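PDB 3KLJ: NADH-rubredoxin oxidoreductase from Clostridium acetobutylicum, which passes electrons from NADH, through its bound FAD, to rubredoxin as part of a dioxygen-scavenging chain. Local coordinates for residues Pro171-Glu183 against Ile203-Leu217. Residues are numbered along the deposited sequence; the frame is centred on the assembly and turned at random.
Sequences PASIGIILEYPLE and IKIYTNSNFEEMGDL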
loop_
_atom_site.group_PDB
_atom_site.type_symbol
_atom_site.label_atom_id
_atom_site.label_comp_id
_atom_site.label_asym_id
_atom_site.label_seq_id
_atom_site.Cartn_x
_atom_site.Cartn_y
_atom_site.Cartn_z
ATOM N N PRO A 171 21.628 -6.998 -11.257
ATOM C CA PRO A 171 21.830 -7.466 -9.878
ATOM C C PRO A 171 21.307 -6.461 -8.846
ATOM O O PRO A 171 21.299 -5.257 -9.102
ATOM C CB PRO A 171 23.351 -7.590 -9.761
ATOM C CG PRO A 171 23.843 -7.710 -11.171
ATOM C CD PRO A 171 22.899 -6.899 -11.999
ATOM N N ALA A 172 20.873 -6.962 -7.696
ATOM C CA ALA A 172 20.317 -6.125 -6.640
ATOM C C ALA A 172 20.423 -6.828 -5.291
ATOM O O ALA A 172 20.304 -8.053 -5.208
ATOM C CB ALA A 172 18.863 -5.786 -6.942
ATOM N N SER A 173 20.670 -6.047 -4.243
ATOM C CA SER A 173 20.660 -6.558 -2.879
ATOM C C SER A 173 19.949 -5.564 -1.960
ATOM O O SER A 173 19.690 -4.409 -2.346
ATOM C CB SER A 173 22.083 -6.894 -2.394
ATOM O OG SER A 173 22.892 -5.738 -2.260
ATOM N N ILE A 174 19.607 -6.019 -0.759
ATOM C CA ILE A 174 18.842 -5.205 0.177
ATOM C C ILE A 174 19.674 -4.914 1.420
ATOM O O ILE A 174 20.447 -5.761 1.866
ATOM C CB ILE A 174 17.523 -5.913 0.568
ATOM C CG1 ILE A 174 16.661 -6.150 -0.675
ATOM C CG2 ILE A 174 16.742 -5.120 1.630
ATOM C CD1 ILE A 174 15.568 -7.229 -0.486
ATOM N N GLY A 175 19.505 -3.716 1.971
ATOM C CA GLY A 175 20.096 -3.359 3.253
ATOM C C GLY A 175 19.010 -2.979 4.241
ATOM O O GLY A 175 18.130 -2.173 3.926
ATOM N N ILE A 176 19.054 -3.583 5.426
ATOM C CA ILE A 176 18.088 -3.305 6.499
ATOM C C ILE A 176 18.852 -2.984 7.783
ATOM O O ILE A 176 19.998 -3.408 7.939
ATOM C CB ILE A 176 17.077 -4.490 6.729
ATOM C CG1 ILE A 176 17.783 -5.743 7.268
ATOM C CG2 ILE A 176 16.316 -4.820 5.453
ATOM C CD1 ILE A 176 16.834 -6.892 7.609
ATOM N N ILE A 177 18.233 -2.243 8.698
ATOM C CA ILE A 177 18.903 -1.890 9.958
ATOM C C ILE A 177 18.708 -2.911 11.105
ATOM O O ILE A 177 19.523 -2.966 12.031
ATOM C CB ILE A 177 18.585 -0.436 10.425
ATOM C CG1 ILE A 177 17.091 -0.257 10.732
ATOM C CG2 ILE A 177 19.110 0.610 9.390
ATOM C CD1 ILE A 177 16.696 1.179 11.094
ATOM N N LEU A 178 17.642 -3.707 11.035
ATOM C CA LEU A 178 17.390 -4.753 12.031
ATOM C C LEU A 178 18.052 -6.070 11.632
ATOM O O LEU A 178 18.717 -6.146 10.588
ATOM C CB LEU A 178 15.883 -4.954 12.258
ATOM C CG LEU A 178 15.046 -3.746 12.707
ATOM C CD1 LEU A 178 13.588 -4.151 12.916
ATOM C CD2 LEU A 178 15.606 -3.100 13.972
ATOM N N GLU A 179 17.880 -7.096 12.472
ATOM C CA GLU A 179 18.506 -8.396 12.255
ATOM C C GLU A 179 17.811 -9.212 11.166
ATOM O O GLU A 179 18.438 -10.052 10.530
ATOM C CB GLU A 179 18.553 -9.205 13.561
ATOM C CG GLU A 179 19.595 -10.336 13.553
ATOM C CD GLU A 179 19.508 -11.246 14.768
ATOM O OE1 GLU A 179 18.624 -11.032 15.618
ATOM O OE2 GLU A 179 20.340 -12.177 14.881
ATOM N N TYR A 180 16.518 -8.970 10.957
ATOM C CA TYR A 180 15.737 -9.802 10.051
ATOM C C TYR A 180 14.695 -8.979 9.299
ATOM O O TYR A 180 14.236 -7.955 9.809
ATOM C CB TYR A 180 15.045 -10.938 10.825
ATOM C CG TYR A 180 14.152 -10.446 11.935
ATOM C CD1 TYR A 180 14.673 -10.176 13.201
ATOM C CD2 TYR A 180 12.785 -10.239 11.718
ATOM C CE1 TYR A 180 13.866 -9.707 14.223
ATOM C CE2 TYR A 180 11.962 -9.774 12.741
ATOM C CZ TYR A 180 12.515 -9.506 13.990
ATOM O OH TYR A 180 11.715 -9.050 15.010
ATOM N N PRO A 181 14.303 -9.427 8.093
ATOM C CA PRO A 181 13.348 -8.598 7.354
ATOM C C PRO A 181 11.905 -8.827 7.827
ATOM O O PRO A 181 11.612 -9.818 8.519
ATOM C CB PRO A 181 13.512 -9.096 5.919
ATOM C CG PRO A 181 13.818 -10.585 6.101
ATOM C CD PRO A 181 14.690 -10.634 7.332
ATOM N N LEU A 182 11.030 -7.892 7.459
ATOM C CA LEU A 182 9.581 -8.037 7.597
ATOM C C LEU A 182 9.132 -8.101 9.057
ATOM O O LEU A 182 8.259 -8.893 9.418
ATOM C CB LEU A 182 9.108 -9.279 6.832
ATOM C CG LEU A 182 8.017 -9.049 5.785
ATOM C CD1 LEU A 182 8.630 -8.279 4.622
ATOM C CD2 LEU A 182 7.430 -10.388 5.322
ATOM N N GLU A 183 9.717 -7.239 9.884
ATOM C CA GLU A 183 9.534 -7.308 11.334
ATOM C C GLU A 183 8.120 -6.957 11.806
ATOM O O GLU A 183 7.781 -7.167 12.972
ATOM C CB GLU A 183 10.573 -6.428 12.048
ATOM C CG GLU A 183 10.177 -4.958 12.166
ATOM C CD GLU A 183 10.516 -4.128 10.934
ATOM O OE1 GLU A 183 10.835 -4.702 9.863
ATOM O OE2 GLU A 183 10.471 -2.879 11.053
ATOM N N ILE A 203 18.733 -13.390 -3.573
ATOM C CA ILE A 203 18.361 -12.081 -3.033
ATOM C C ILE A 203 19.063 -11.890 -1.684
ATOM O O ILE A 203 18.632 -12.430 -0.662
ATOM C CB ILE A 203 16.812 -11.887 -2.957
ATOM C CG1 ILE A 203 16.213 -11.908 -4.367
ATOM C CG2 ILE A 203 16.442 -10.558 -2.276
ATOM C CD1 ILE A 203 14.704 -11.813 -4.410
ATOM N N LYS A 204 20.170 -11.152 -1.701
ATOM C CA LYS A 204 20.951 -10.896 -0.497
ATOM C C LYS A 204 20.370 -9.757 0.331
ATOM O O LYS A 204 19.956 -8.727 -0.209
ATOM C CB LYS A 204 22.430 -10.639 -0.834
ATOM C CG LYS A 204 23.100 -9.552 0.014
ATOM C CD LYS A 204 24.374 -10.015 0.706
ATOM C CE LYS A 204 24.067 -10.603 2.085
ATOM N NZ LYS A 204 25.256 -10.560 2.996
ATOM N N ILE A 205 20.316 -9.965 1.643
ATOM C CA ILE A 205 19.886 -8.922 2.570
ATOM C C ILE A 205 21.000 -8.646 3.573
ATOM O O ILE A 205 21.410 -9.537 4.334
ATOM C CB ILE A 205 18.568 -9.266 3.322
ATOM C CG1 ILE A 205 17.433 -9.568 2.333
ATOM C CG2 ILE A 205 18.180 -8.101 4.237
ATOM C CD1 ILE A 205 16.108 -10.036 2.968
ATOM N N TYR A 206 21.498 -7.412 3.555
ATOM C CA TYR A 206 22.484 -6.978 4.533
ATOM C C TYR A 206 21.731 -6.577 5.786
ATOM O O TYR A 206 20.914 -5.653 5.758
ATOM C CB TYR A 206 23.297 -5.798 4.007
ATOM C CG TYR A 206 24.216 -6.133 2.855
ATOM C CD1 TYR A 206 25.518 -6.582 3.084
ATOM C CD2 TYR A 206 23.787 -5.993 1.538
ATOM C CE1 TYR A 206 26.373 -6.884 2.016
ATOM C CE2 TYR A 206 24.625 -6.289 0.471
ATOM C CZ TYR A 206 25.912 -6.729 0.711
ATOM O OH TYR A 206 26.727 -7.019 -0.360
ATOM N N THR A 207 22.001 -7.280 6.880
ATOM C CA THR A 207 21.270 -7.059 8.125
ATOM C C THR A 207 22.098 -6.246 9.093
ATOM O O THR A 207 23.323 -6.214 8.986
ATOM C CB THR A 207 20.836 -8.391 8.792
ATOM O OG1 THR A 207 21.999 -9.184 9.074
ATOM C CG2 THR A 207 19.909 -9.152 7.875
ATOM N N ASN A 208 21.421 -5.591 10.034
ATOM C CA ASN A 208 22.075 -4.724 11.012
ATOM C C ASN A 208 23.035 -3.744 10.343
ATOM O O ASN A 208 24.185 -3.597 10.763
ATOM C CB ASN A 208 22.800 -5.567 12.076
ATOM C CG ASN A 208 21.843 -6.407 12.898
ATOM O OD1 ASN A 208 21.744 -7.625 12.714
ATOM N ND2 ASN A 208 21.116 -5.757 13.801
ATOM N N SER A 209 22.556 -3.081 9.291
ATOM C CA SER A 209 23.429 -2.269 8.436
ATOM C C SER A 209 23.732 -0.902 9.017
ATOM O O SER A 209 22.863 -0.266 9.615
ATOM C CB SER A 209 22.818 -2.094 7.042
ATOM O OG SER A 209 22.516 -3.348 6.456
ATOM N N ASN A 210 24.980 -0.469 8.840
ATOM C CA ASN A 210 25.365 0.928 9.010
ATOM C C ASN A 210 25.750 1.464 7.634
ATOM O O ASN A 210 26.813 1.121 7.096
ATOM C CB ASN A 210 26.529 1.077 10.006
ATOM C CG ASN A 210 26.856 2.538 10.329
ATOM O OD1 ASN A 210 26.302 3.473 9.739
ATOM N ND2 ASN A 210 27.771 2.736 11.273
ATOM N N PHE A 211 24.868 2.284 7.061
ATOM C CA PHE A 211 25.019 2.746 5.680
ATOM C C PHE A 211 26.217 3.667 5.443
ATOM O O PHE A 211 26.705 3.758 4.315
ATOM C CB PHE A 211 23.715 3.365 5.161
ATOM C CG PHE A 211 22.556 2.411 5.189
ATOM C CD1 PHE A 211 21.420 2.696 5.936
ATOM C CD2 PHE A 211 22.619 1.200 4.499
ATOM C CE1 PHE A 211 20.352 1.801 5.971
ATOM C CE2 PHE A 211 21.560 0.289 4.539
ATOM C CZ PHE A 211 20.430 0.589 5.274
ATOM N N GLU A 212 26.689 4.321 6.506
ATOM C CA GLU A 212 27.926 5.112 6.462
ATOM C C GLU A 212 29.126 4.223 6.147
ATOM O O GLU A 212 30.130 4.683 5.595
ATOM C CB GLU A 212 28.176 5.820 7.797
ATOM C CG GLU A 212 27.256 6.991 8.090
ATOM C CD GLU A 212 27.957 8.113 8.844
ATOM O OE1 GLU A 212 29.051 7.883 9.413
ATOM O OE2 GLU A 212 27.413 9.236 8.864
ATOM N N GLU A 213 28.997 2.943 6.505
ATOM C CA GLU A 213 30.075 1.966 6.360
ATOM C C GLU A 213 29.902 1.137 5.083
ATOM O O GLU A 213 30.622 0.138 4.861
ATOM C CB GLU A 213 30.099 1.047 7.589
ATOM C CG GLU A 213 30.058 1.801 8.922
ATOM C CD GLU A 213 31.420 1.936 9.565
ATOM O OE1 GLU A 213 31.939 3.073 9.671
ATOM O OE2 GLU A 213 31.973 0.890 9.963
ATOM N N MET A 214 28.938 1.552 4.254
ATOM C CA MET A 214 28.621 0.847 3.013
ATOM C C MET A 214 28.745 1.773 1.799
ATOM O O MET A 214 28.027 1.617 0.798
ATOM C CB MET A 214 27.220 0.231 3.098
ATOM C CG MET A 214 27.033 -0.738 4.280
ATOM S SD MET A 214 25.394 -1.498 4.368
ATOM C CE MET A 214 25.559 -2.724 3.071
ATOM N N GLY A 215 29.668 2.733 1.906
ATOM C CA GLY A 215 29.909 3.735 0.878
ATOM C C GLY A 215 30.127 3.170 -0.514
ATOM O O GLY A 215 29.459 3.613 -1.479
ATOM N N ASP A 216 31.049 2.189 -0.611
ATOM C CA ASP A 216 31.426 1.601 -1.906
ATOM C C ASP A 216 30.238 0.993 -2.657
ATOM O O ASP A 216 30.075 1.220 -3.861
ATOM C CB ASP A 216 32.536 0.553 -1.738
ATOM C CG ASP A 216 33.884 1.171 -1.392
ATOM O OD1 ASP A 216 34.050 2.402 -1.561
ATOM O OD2 ASP A 216 34.790 0.412 -0.956
ATOM N N LEU A 217 29.408 0.231 -1.945
ATOM C CA LEU A 217 28.220 -0.367 -2.545
ATOM C C LEU A 217 27.163 0.691 -2.857
ATOM O O LEU A 217 26.589 0.685 -3.947
ATOM C CB LEU A 217 27.645 -1.472 -1.647
ATOM C CG LEU A 217 26.348 -2.174 -2.083
ATOM C CD1 LEU A 217 26.474 -2.774 -3.489
ATOM C CD2 LEU A 217 25.974 -3.262 -1.077
#
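Ile-205 sits between three apolar neighbours, each met by a different branch. With CG1 anti to the carbonyl carbon (chi1 -56°) and CG2 anti to the backbone N, its branches spread: CG1 lies beside CB of Ile-174, the two side chains pointing the same way; CG2 packs against CD1 of Ile-176 at 3.8 Å; CD1 meets CG of Pro-181. Strands 172-175 and 204-206 are neighbours in the parallel sheet of the Rossmann-type NADH-binding domain, linked through helix 188-199 in a beta-alpha-beta crossover; 204-206 is an edge strand. Across the sheet from Ile-205, the Tyr-206 ring has CE of Met-214 over one face and CD of Lys-204 over the other, while Ser-173 OG comes in at its edge, 3.3 Å from CE2. The Phe-211 ring turns its edge to the Gly-175 backbone. Backbone hydrogen bonds knit the strands, from Ile-174 N to Lys-204 O, then Tyr-206 N to Ile-174 O (2.6 Å), then Ile-176 N to Tyr-206 O. Past the strand ends, Ile-176 O accepts Ser-209 N in its carbonyl plane at 2.9 Å. Farther out, Glu-179 runs alongside Asn-208 while its OE1 forms a salt bridge with Arg-188, and Asn-208 N reaches Leu-178 O at 2.8 Å from well above the carbonyl plane, 48° out of it.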